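Local coordinates for protein phosphoribosylaminoimidazole-succinocarboxamide synthase (Pyrococcus horikoshii, PDB 4O81) that catalyses the ATP-dependent joining of L-aspartate to 5-amino-1-(5-phosphoribosyl)imidazole-4-carboxylate, forming the succinocarboxamide (SAICAR) in de novo purine biosynthesis, at residues A50-I55 and I192-C197; N94-S99 and Y110-P115; I170-K175 and T196-D201. All blocks are in the same frame, centred on the assembly; numbering follows the deposited sequence.

Contact 1: residues A50-I55 and I192-C197; sequences AQLSVI and ISPDTC. With AMP (adenosine monophosphate), chain K.
Ser53 and Ile192 bring helix 45-62 against the loop that leads into strand 197-201. From Ser53 the side chain can be followed outward: CB lies 4.0 Å from Ile192 O, and OG, one bond further, takes a hydrogen bond from Ile192 N over 3.2 Å with an N-H...O angle of 153°. The chi1 of -72° sets OG beside the serine's own backbone N, which also brings it to Asn49 O one turn earlier in the helix. The hydroxyl is thus held from two directions, giving its proton to the helix and its oxygen to the loop. Next to this bond, Ser53 CA makes a CA-H...O contact with Ile192 O at 3.4 Å.

The neighbouring apolar contact belongs to Leu52. Its CD1 branch meets the ring of Pro194, at 3.6 Å from CD and 3.7 Å from CG, the two side chains crossing at about a right angle.

The loop keeps its shape by bonds of its own. Ser193 N donates almost straight to Thr196 OG1, at 3.1 Å and 170°, while Ser193 OG accepts from Asp195 N in an ST turn and is also hydrogen-bonded to Glu191 OE1. This fold of the backbone turns CG2 of Thr196 to within 3.7 Å of C2 of the adenine of AMP.

Around this buried junction, Leu78 of strand 77-81 touches Ser53, and helix 220-232 supplies Ile227 against Leu52 and Tyr224 against Pro194. Helix 45-62 thus packs on one side of a loop whose Thr196 borders the nucleotide.

Contact 2: residues N94-S99 and Y110-P115; sequences NVVAGS and YELPEP. With AMP (adenosine monophosphate), chain K.
Asn94 with Leu112 and Val96 with Tyr110 join two segments in an antiparallel beta arrangement, where the chain leaving strand 84-93 pairs with the start of strand 111-121, ten residues lying between the two segments. Leu112 N donates to Asn94 O over 3.0 Å, and Val96 N to Tyr110 O over 2.9 Å. These two backbone bonds flank Val95 and Glu111, which form a non-hydrogen-bonded pair.

Packing is closest around Asn94 and Leu112. CB of Leu112 comes to 3.4 Å from Asn94 O, beside the bond made by its own backbone N, and CD2 of the same leucine reaches CG2 of Val96 at 3.9 Å. With CG1 of this valine anti to the backbone N (chi1 174°), CG2 is turned to the tyrosine and touches CB of Tyr110. The amide of Asn94 brings OD1 to 3.7 Å from Pro115 CB, while its ND2 is fixed by Asn157 OD1 and Leu171 O.

The other side is loose. The far end of the Tyr110 side chain leads away, Glu111 extends into solvent near a bound cadmium ion, and the corner at Pro113 and Glu114 is exposed.

Residues 97-99 continue past the strand pairing to hold a phosphate, in a nucleotide site that is probably that of the ribotide substrate, as in relatives. Gly98, at a positive phi of 48°, brings its bare CA close to O2P of AMP. Ser99 then grips two phosphate oxygens: its N binds AMP O2P at 2.9 Å, and its OG donates to AMP O1P at 2.8 Å.

Contact 3: residues I170-K175 and T196-D201; sequences ILVDFK and TCRFWD. With AMP (adenosine monophosphate), chain K.
The nucleotide site is built partly on an antiparallel pair of strands, 170-175 and 197-201, broken by a beta bulge. The axes of the two short strands approach to 4.6 Å. At the bulge Val172 and Asp173 together face Arg198: Val172 N donates to Arg198 O, and Arg198 N to Asp173 O. Ile170 and Trp200 exchange a regular pair of backbone bonds, and Lys175 N donates to Thr196 O.

On the face with Ile170 and Trp200, CG2 of Val172 sits over the indole, 3.5 Å from the centroid of the five-membered ring in a CH-pi contact. The opposite face is apolar: Leu171 CD1 leans on Phe199 CE1 at 3.7 Å, and Cys197 SG rests beside Phe174 CB at 3.6 Å.

Polar grip is concentrated in Asp173 and Arg198. A chi1 of 52° wedges the carboxylate between its own backbone N and carbonyl carbon, where its two oxygens divide the work. OD2 receives Arg198 NH1 on its syn side at 2.7 Å in a salt bridge; OD2 lies in the guanidinium plane, although the carboxylate and guanidinium planes are 74° apart. The arginine chain, extended from CG to NE, is tethered further by Asp211 at NE. This probably fixes the guanidinium for the phosphate, whose O2P takes NH1 at 2.9 Å.

Lys175 bends along the adenine, CE 3.5 Å from AMP C2, and its NZ bridges to Glu177 and Asp190. The ribose is anchored by the other carboxylate oxygen: AMP O3' donates to Asp173 OD1 at 2.5 Å.

All three contacts border one bound AMP: contact 1 at the adenine side through Thr196, contact 2 at the phosphate through Ser99, and contact 3 along ribose, base and phosphate. Contact 3 is the hub. Its centre lies about 11 Å from that of contact 1, with which it shares Thr196 and Cys197, and Pro194 CA packs on Phe199 CE2 at 3.8 Å. Contact 2 is centred about 10 Å away and joins the same sheet, Asn94 N reaching Val172 O at 2.9 Å in a probable hydrogen bond. Contacts 1 and 2 do not touch: their nearest atoms are about 9 Å apart.

Contact 1: residues A50-I55 and I192-C197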
# COMPACT_ATOMS: atom_id res chain seq x y z
N ALA A 50 16.07 -19.00 -2.52
CA ALA A 50 15.84 -19.39 -1.13
C ALA A 50 15.90 -18.17 -0.20
O ALA A 50 15.00 -17.95 0.61
CB ALA A 50 16.85 -20.45 -0.70
N GLN A 51 16.96 -17.37 -0.34
CA GLN A 51 17.17 -16.20 0.50
C GLN A 51 16.06 -15.16 0.29
O GLN A 51 15.56 -14.59 1.26
CB GLN A 51 18.54 -15.57 0.22
CG GLN A 51 19.74 -16.44 0.60
CD GLN A 51 19.74 -16.82 2.08
OE1 GLN A 51 19.72 -15.95 2.95
NE2 GLN A 51 19.77 -18.12 2.36
N LEU A 52 15.68 -14.94 -0.96
CA LEU A 52 14.59 -14.01 -1.23
C LEU A 52 13.28 -14.54 -0.65
O LEU A 52 12.55 -13.78 -0.04
CB LEU A 52 14.50 -13.65 -2.72
CG LEU A 52 15.63 -12.75 -3.22
CD1 LEU A 52 15.71 -12.68 -4.73
CD2 LEU A 52 15.55 -11.34 -2.63
N SER A 53 13.02 -15.85 -0.79
CA SER A 53 11.82 -16.45 -0.16
C SER A 53 11.80 -16.22 1.34
O SER A 53 10.75 -15.88 1.89
CB SER A 53 11.70 -17.95 -0.45
OG SER A 53 11.33 -18.20 -1.79
N VAL A 54 12.96 -16.39 1.99
CA VAL A 54 13.07 -16.13 3.44
C VAL A 54 12.71 -14.67 3.74
O VAL A 54 11.89 -14.40 4.61
CB VAL A 54 14.47 -16.47 4.00
CG1 VAL A 54 14.59 -16.08 5.47
CG2 VAL A 54 14.76 -17.96 3.86
N ILE A 55 13.33 -13.73 3.02
CA ILE A 55 13.06 -12.31 3.23
C ILE A 55 11.55 -12.04 3.12
O ILE A 55 10.93 -11.50 4.04
CB ILE A 55 13.86 -11.44 2.24
CG1 ILE A 55 15.36 -11.47 2.59
CG2 ILE A 55 13.36 -10.01 2.23
CD1 ILE A 55 16.28 -11.16 1.44
N ILE A 192 8.38 -17.42 -2.89
CA ILE A 192 8.19 -16.08 -3.43
C ILE A 192 9.58 -15.59 -3.85
O ILE A 192 10.41 -15.22 -3.01
CB ILE A 192 7.54 -15.10 -2.42
CG1 ILE A 192 6.22 -15.65 -1.87
CG2 ILE A 192 7.29 -13.75 -3.09
CD1 ILE A 192 5.74 -14.93 -0.62
N SER A 193 9.80 -15.60 -5.16
CA SER A 193 11.11 -15.28 -5.72
C SER A 193 10.96 -14.69 -7.12
O SER A 193 9.85 -14.61 -7.65
CB SER A 193 12.01 -16.53 -5.73
OG SER A 193 11.58 -17.47 -6.70
N PRO A 194 12.09 -14.25 -7.74
CA PRO A 194 12.02 -13.79 -9.12
C PRO A 194 11.63 -14.91 -10.11
O PRO A 194 11.39 -14.61 -11.28
CB PRO A 194 13.46 -13.29 -9.40
CG PRO A 194 14.05 -13.03 -8.06
CD PRO A 194 13.42 -14.02 -7.14
N ASP A 195 11.57 -16.15 -9.65
CA ASP A 195 11.01 -17.23 -10.47
C ASP A 195 9.48 -17.13 -10.55
O ASP A 195 8.89 -17.56 -11.54
CB ASP A 195 11.41 -18.62 -9.94
CG ASP A 195 12.78 -19.09 -10.45
OD1 ASP A 195 13.05 -20.30 -10.33
OD2 ASP A 195 13.61 -18.27 -10.94
N THR A 196 8.86 -16.58 -9.51
CA THR A 196 7.39 -16.61 -9.38
C THR A 196 6.74 -15.23 -9.33
O THR A 196 5.53 -15.12 -9.06
CB THR A 196 6.98 -17.38 -8.11
OG1 THR A 196 7.54 -16.72 -6.97
CG2 THR A 196 7.47 -18.84 -8.16
N CYS A 197 7.54 -14.19 -9.56
CA CYS A 197 7.08 -12.79 -9.61
C CYS A 197 7.65 -12.10 -10.84
O CYS A 197 8.73 -12.48 -11.32
CB CYS A 197 7.60 -11.99 -8.40
SG CYS A 197 7.29 -12.62 -6.74
P AMP K . 1.35 -15.05 -16.86
O1P AMP K . -0.04 -15.60 -16.61
O2P AMP K . 1.38 -13.63 -17.34
O3P AMP K . 2.25 -15.94 -17.68
O5' AMP K . 2.05 -15.08 -15.38
C5' AMP K . 1.68 -14.19 -14.31
C4' AMP K . 2.64 -14.18 -13.10
O4' AMP K . 2.50 -15.35 -12.30
C3' AMP K . 4.13 -14.10 -13.44
O3' AMP K . 4.82 -13.37 -12.42
C2' AMP K . 4.60 -15.54 -13.38
O2' AMP K . 5.99 -15.63 -13.06
C1' AMP K . 3.71 -16.12 -12.30
N9 AMP K . 3.44 -17.55 -12.59
C8 AMP K . 2.37 -18.04 -13.25
N7 AMP K . 2.44 -19.40 -13.34
C5 AMP K . 3.56 -19.80 -12.74
C6 AMP K . 4.24 -21.10 -12.48
N6 AMP K . 3.71 -22.27 -12.91
N1 AMP K . 5.41 -21.06 -11.79
C2 AMP K . 5.96 -19.90 -11.37
N3 AMP K . 5.39 -18.69 -11.57
C4 AMP K . 4.22 -18.58 -12.23

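Contact 2: residues N94-S99 and Y110-P115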
# COMPACT_ATOMS: atom_id res chain seq x y z
N ASN A 94 -0.76 -6.18 -10.82
CA ASN A 94 -0.84 -4.74 -10.64
C ASN A 94 -0.63 -3.98 -11.94
O ASN A 94 -1.15 -2.89 -12.12
CB ASN A 94 0.20 -4.28 -9.61
CG ASN A 94 -0.02 -4.91 -8.27
OD1 ASN A 94 -1.10 -4.78 -7.71
ND2 ASN A 94 0.98 -5.65 -7.76
N VAL A 95 0.19 -4.56 -12.82
CA VAL A 95 0.58 -3.93 -14.09
C VAL A 95 0.38 -4.96 -15.20
O VAL A 95 0.72 -6.12 -15.01
CB VAL A 95 2.08 -3.50 -14.02
CG1 VAL A 95 2.59 -3.06 -15.37
CG2 VAL A 95 2.29 -2.41 -12.98
N VAL A 96 -0.16 -4.55 -16.34
CA VAL A 96 -0.41 -5.44 -17.48
C VAL A 96 0.91 -6.00 -18.04
O VAL A 96 1.82 -5.25 -18.38
CB VAL A 96 -1.23 -4.73 -18.61
CG1 VAL A 96 -1.38 -5.61 -19.86
CG2 VAL A 96 -2.60 -4.29 -18.10
N ALA A 97 1.01 -7.32 -18.10
CA ALA A 97 2.18 -8.02 -18.65
C ALA A 97 1.78 -9.46 -18.93
O ALA A 97 0.71 -9.91 -18.49
CB ALA A 97 3.35 -7.98 -17.67
N GLY A 98 2.63 -10.18 -19.66
CA GLY A 98 2.41 -11.61 -19.98
C GLY A 98 1.01 -11.88 -20.49
O GLY A 98 0.51 -11.13 -21.34
N SER A 99 0.36 -12.92 -19.95
CA SER A 99 -0.92 -13.40 -20.47
C SER A 99 -2.09 -12.41 -20.35
O SER A 99 -3.07 -12.54 -21.08
CB SER A 99 -1.30 -14.76 -19.86
OG SER A 99 -1.78 -14.63 -18.53
N TYR A 110 0.75 -1.10 -18.66
CA TYR A 110 -0.41 -0.34 -18.18
C TYR A 110 -0.66 -0.60 -16.69
O TYR A 110 -0.72 -1.74 -16.25
CB TYR A 110 -1.66 -0.71 -18.99
CG TYR A 110 -2.89 0.05 -18.58
CD1 TYR A 110 -3.22 1.26 -19.20
CD2 TYR A 110 -3.74 -0.44 -17.59
CE1 TYR A 110 -4.36 1.97 -18.83
CE2 TYR A 110 -4.88 0.26 -17.22
CZ TYR A 110 -5.18 1.46 -17.84
OH TYR A 110 -6.31 2.15 -17.48
N GLU A 111 -0.80 0.48 -15.94
CA GLU A 111 -1.06 0.38 -14.51
C GLU A 111 -2.55 0.19 -14.24
O GLU A 111 -3.36 1.03 -14.64
CB GLU A 111 -0.55 1.61 -13.77
CG GLU A 111 -0.95 1.62 -12.30
CD GLU A 111 -0.64 2.94 -11.63
OE1 GLU A 111 0.52 3.12 -11.22
OE2 GLU A 111 -1.56 3.78 -11.51
N LEU A 112 -2.89 -0.89 -13.55
CA LEU A 112 -4.29 -1.22 -13.29
C LEU A 112 -4.86 -0.36 -12.17
O LEU A 112 -4.17 -0.07 -11.21
CB LEU A 112 -4.46 -2.72 -12.98
CG LEU A 112 -4.10 -3.66 -14.13
CD1 LEU A 112 -3.88 -5.08 -13.61
CD2 LEU A 112 -5.16 -3.62 -15.22
N PRO A 113 -6.13 0.04 -12.30
CA PRO A 113 -6.72 0.90 -11.26
C PRO A 113 -6.79 0.16 -9.93
O PRO A 113 -6.63 0.77 -8.89
CB PRO A 113 -8.13 1.21 -11.80
CG PRO A 113 -8.41 0.15 -12.82
CD PRO A 113 -7.08 -0.28 -13.38
N GLU A 114 -6.98 -1.15 -9.99
CA GLU A 114 -7.04 -2.00 -8.80
C GLU A 114 -6.32 -3.30 -9.11
O GLU A 114 -6.21 -3.66 -10.28
CB GLU A 114 -8.50 -2.32 -8.47
CG GLU A 114 -9.28 -1.17 -7.85
CD GLU A 114 -10.70 -1.57 -7.52
OE1 GLU A 114 -11.36 -2.21 -8.37
OE2 GLU A 114 -11.16 -1.27 -6.40
N PRO A 115 -5.85 -4.01 -8.08
CA PRO A 115 -5.19 -5.29 -8.37
C PRO A 115 -6.18 -6.34 -8.89
O PRO A 115 -7.34 -6.36 -8.48
CB PRO A 115 -4.59 -5.73 -7.03
CG PRO A 115 -4.69 -4.55 -6.12
CD PRO A 115 -5.77 -3.64 -6.65
P AMP K . 1.35 -15.05 -16.86
O1P AMP K . -0.04 -15.60 -16.61
O2P AMP K . 1.38 -13.63 -17.34
O3P AMP K . 2.25 -15.94 -17.68
O5' AMP K . 2.05 -15.08 -15.38
C5' AMP K . 1.68 -14.19 -14.31
C4' AMP K . 2.64 -14.18 -13.10
O4' AMP K . 2.50 -15.35 -12.30
C3' AMP K . 4.13 -14.10 -13.44
O3' AMP K . 4.82 -13.37 -12.42
C2' AMP K . 4.60 -15.54 -13.38
O2' AMP K . 5.99 -15.63 -13.06
C1' AMP K . 3.71 -16.12 -12.30
N9 AMP K . 3.44 -17.55 -12.59
C8 AMP K . 2.37 -18.04 -13.25
N7 AMP K . 2.44 -19.40 -13.34
C5 AMP K . 3.56 -19.80 -12.74
C6 AMP K . 4.24 -21.10 -12.48
N6 AMP K . 3.71 -22.27 -12.91
N1 AMP K . 5.41 -21.06 -11.79
C2 AMP K . 5.96 -19.90 -11.37
N3 AMP K . 5.39 -18.69 -11.57
C4 AMP K . 4.22 -18.58 -12.23

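Contact 3: residues I170-K175 and T196-D201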
# COMPACT_ATOMS: atom_id res chain seq x y z
N ILE A 170 8.98 -2.27 -9.23
CA ILE A 170 7.57 -2.48 -9.51
C ILE A 170 7.22 -3.97 -9.37
O ILE A 170 7.79 -4.83 -10.07
CB ILE A 170 7.19 -2.00 -10.92
CG1 ILE A 170 7.55 -0.52 -11.09
CG2 ILE A 170 5.70 -2.23 -11.21
CD1 ILE A 170 7.59 -0.05 -12.54
N LEU A 171 6.29 -4.27 -8.47
CA LEU A 171 5.71 -5.62 -8.45
C LEU A 171 4.63 -5.68 -9.51
O LEU A 171 3.52 -5.19 -9.31
CB LEU A 171 5.11 -5.96 -7.08
CG LEU A 171 4.49 -7.34 -6.85
CD1 LEU A 171 5.50 -8.46 -7.06
CD2 LEU A 171 3.94 -7.39 -5.43
N VAL A 172 4.99 -6.25 -10.66
CA VAL A 172 4.11 -6.27 -11.84
C VAL A 172 2.99 -7.30 -11.65
O VAL A 172 1.81 -6.97 -11.79
CB VAL A 172 4.95 -6.51 -13.14
CG1 VAL A 172 4.05 -6.87 -14.32
CG2 VAL A 172 5.78 -5.25 -13.45
N ASP A 173 3.37 -8.53 -11.31
CA ASP A 173 2.41 -9.59 -10.97
C ASP A 173 3.19 -10.68 -10.24
O ASP A 173 4.43 -10.61 -10.15
CB ASP A 173 1.68 -10.13 -12.21
CG ASP A 173 2.63 -10.56 -13.31
OD1 ASP A 173 3.61 -11.24 -13.02
OD2 ASP A 173 2.41 -10.22 -14.48
N PHE A 174 2.48 -11.68 -9.72
CA PHE A 174 3.12 -12.80 -9.03
C PHE A 174 2.13 -13.95 -8.78
O PHE A 174 0.93 -13.73 -8.80
CB PHE A 174 3.84 -12.35 -7.73
CG PHE A 174 2.92 -11.83 -6.66
CD1 PHE A 174 2.69 -12.58 -5.51
CD2 PHE A 174 2.30 -10.60 -6.78
CE1 PHE A 174 1.85 -12.11 -4.50
CE2 PHE A 174 1.44 -10.14 -5.78
CZ PHE A 174 1.21 -10.89 -4.65
N LYS A 175 2.65 -15.17 -8.62
CA LYS A 175 1.84 -16.34 -8.33
C LYS A 175 2.08 -16.78 -6.89
O LYS A 175 3.20 -16.79 -6.43
CB LYS A 175 2.19 -17.52 -9.26
CG LYS A 175 1.55 -18.85 -8.83
CD LYS A 175 2.37 -20.11 -9.09
CE LYS A 175 3.81 -20.06 -8.58
NZ LYS A 175 4.12 -21.12 -7.59
N THR A 196 8.86 -16.58 -9.51
CA THR A 196 7.39 -16.61 -9.38
C THR A 196 6.74 -15.23 -9.33
O THR A 196 5.53 -15.12 -9.06
CB THR A 196 6.98 -17.38 -8.11
OG1 THR A 196 7.54 -16.72 -6.97
CG2 THR A 196 7.47 -18.84 -8.16
N CYS A 197 7.54 -14.19 -9.56
CA CYS A 197 7.08 -12.79 -9.61
C CYS A 197 7.65 -12.10 -10.84
O CYS A 197 8.73 -12.48 -11.32
CB CYS A 197 7.60 -11.99 -8.40
SG CYS A 197 7.29 -12.62 -6.74
N ARG A 198 6.95 -11.09 -11.35
CA ARG A 198 7.55 -10.15 -12.28
C ARG A 198 7.93 -8.90 -11.51
O ARG A 198 7.07 -8.23 -10.91
CB ARG A 198 6.63 -9.79 -13.45
CG ARG A 198 6.50 -10.89 -14.50
CD ARG A 198 5.88 -10.37 -15.80
NE ARG A 198 5.75 -11.46 -16.77
CZ ARG A 198 4.65 -12.19 -16.97
NH1 ARG A 198 3.53 -11.94 -16.30
NH2 ARG A 198 4.67 -13.16 -17.88
N PHE A 199 9.22 -8.59 -11.55
CA PHE A 199 9.76 -7.39 -10.93
C PHE A 199 10.37 -6.52 -12.02
O PHE A 199 11.22 -7.01 -12.80
CB PHE A 199 10.89 -7.72 -9.96
CG PHE A 199 10.53 -8.64 -8.83
CD1 PHE A 199 9.44 -8.37 -7.99
CD2 PHE A 199 11.35 -9.73 -8.54
CE1 PHE A 199 9.16 -9.20 -6.92
CE2 PHE A 199 11.08 -10.55 -7.46
CZ PHE A 199 9.98 -10.28 -6.65
N TRP A 200 9.96 -5.26 -12.08
CA TRP A 200 10.57 -4.30 -13.01
C TRP A 200 11.22 -3.18 -12.28
O TRP A 200 10.68 -2.68 -11.28
CB TRP A 200 9.56 -3.64 -13.97
CG TRP A 200 8.89 -4.55 -14.96
CD1 TRP A 200 9.14 -5.89 -15.22
CD2 TRP A 200 7.81 -4.19 -15.87
NE1 TRP A 200 8.31 -6.37 -16.19
CE2 TRP A 200 7.48 -5.40 -16.62
CE3 TRP A 200 7.10 -3.02 -16.12
CZ2 TRP A 200 6.48 -5.42 -17.58
CZ3 TRP A 200 6.09 -3.05 -17.09
CH2 TRP A 200 5.79 -4.23 -17.80
N ASP A 201 12.34 -2.73 -12.80
CA ASP A 201 12.95 -1.51 -12.30
C ASP A 201 12.00 -0.31 -12.51
O ASP A 201 11.44 -0.12 -13.60
CB ASP A 201 14.29 -1.23 -12.96
CG ASP A 201 14.91 0.02 -12.44
OD1 ASP A 201 15.34 0.00 -11.28
OD2 ASP A 201 14.90 1.04 -13.15
P AMP K . 1.35 -15.05 -16.86
O1P AMP K . -0.04 -15.60 -16.61
O2P AMP K . 1.38 -13.63 -17.34
O3P AMP K . 2.25 -15.94 -17.68
O5' AMP K . 2.05 -15.08 -15.38
C5' AMP K . 1.68 -14.19 -14.31
C4' AMP K . 2.64 -14.18 -13.10
O4' AMP K . 2.50 -15.35 -12.30
C3' AMP K . 4.13 -14.10 -13.44
O3' AMP K . 4.82 -13.37 -12.42
C2' AMP K . 4.60 -15.54 -13.38
O2' AMP K . 5.99 -15.63 -13.06
C1' AMP K . 3.71 -16.12 -12.30
N9 AMP K . 3.44 -17.55 -12.59
C8 AMP K . 2.37 -18.04 -13.25
N7 AMP K . 2.44 -19.40 -13.34
C5 AMP K . 3.56 -19.80 -12.74
C6 AMP K . 4.24 -21.10 -12.48
N6 AMP K . 3.71 -22.27 -12.91
N1 AMP K . 5.41 -21.06 -11.79
C2 AMP K . 5.96 -19.90 -11.37
N3 AMP K . 5.39 -18.69 -11.57
C4 AMP K . 4.22 -18.58 -12.23
O HOH W 1 5.69 -15.44 -5.65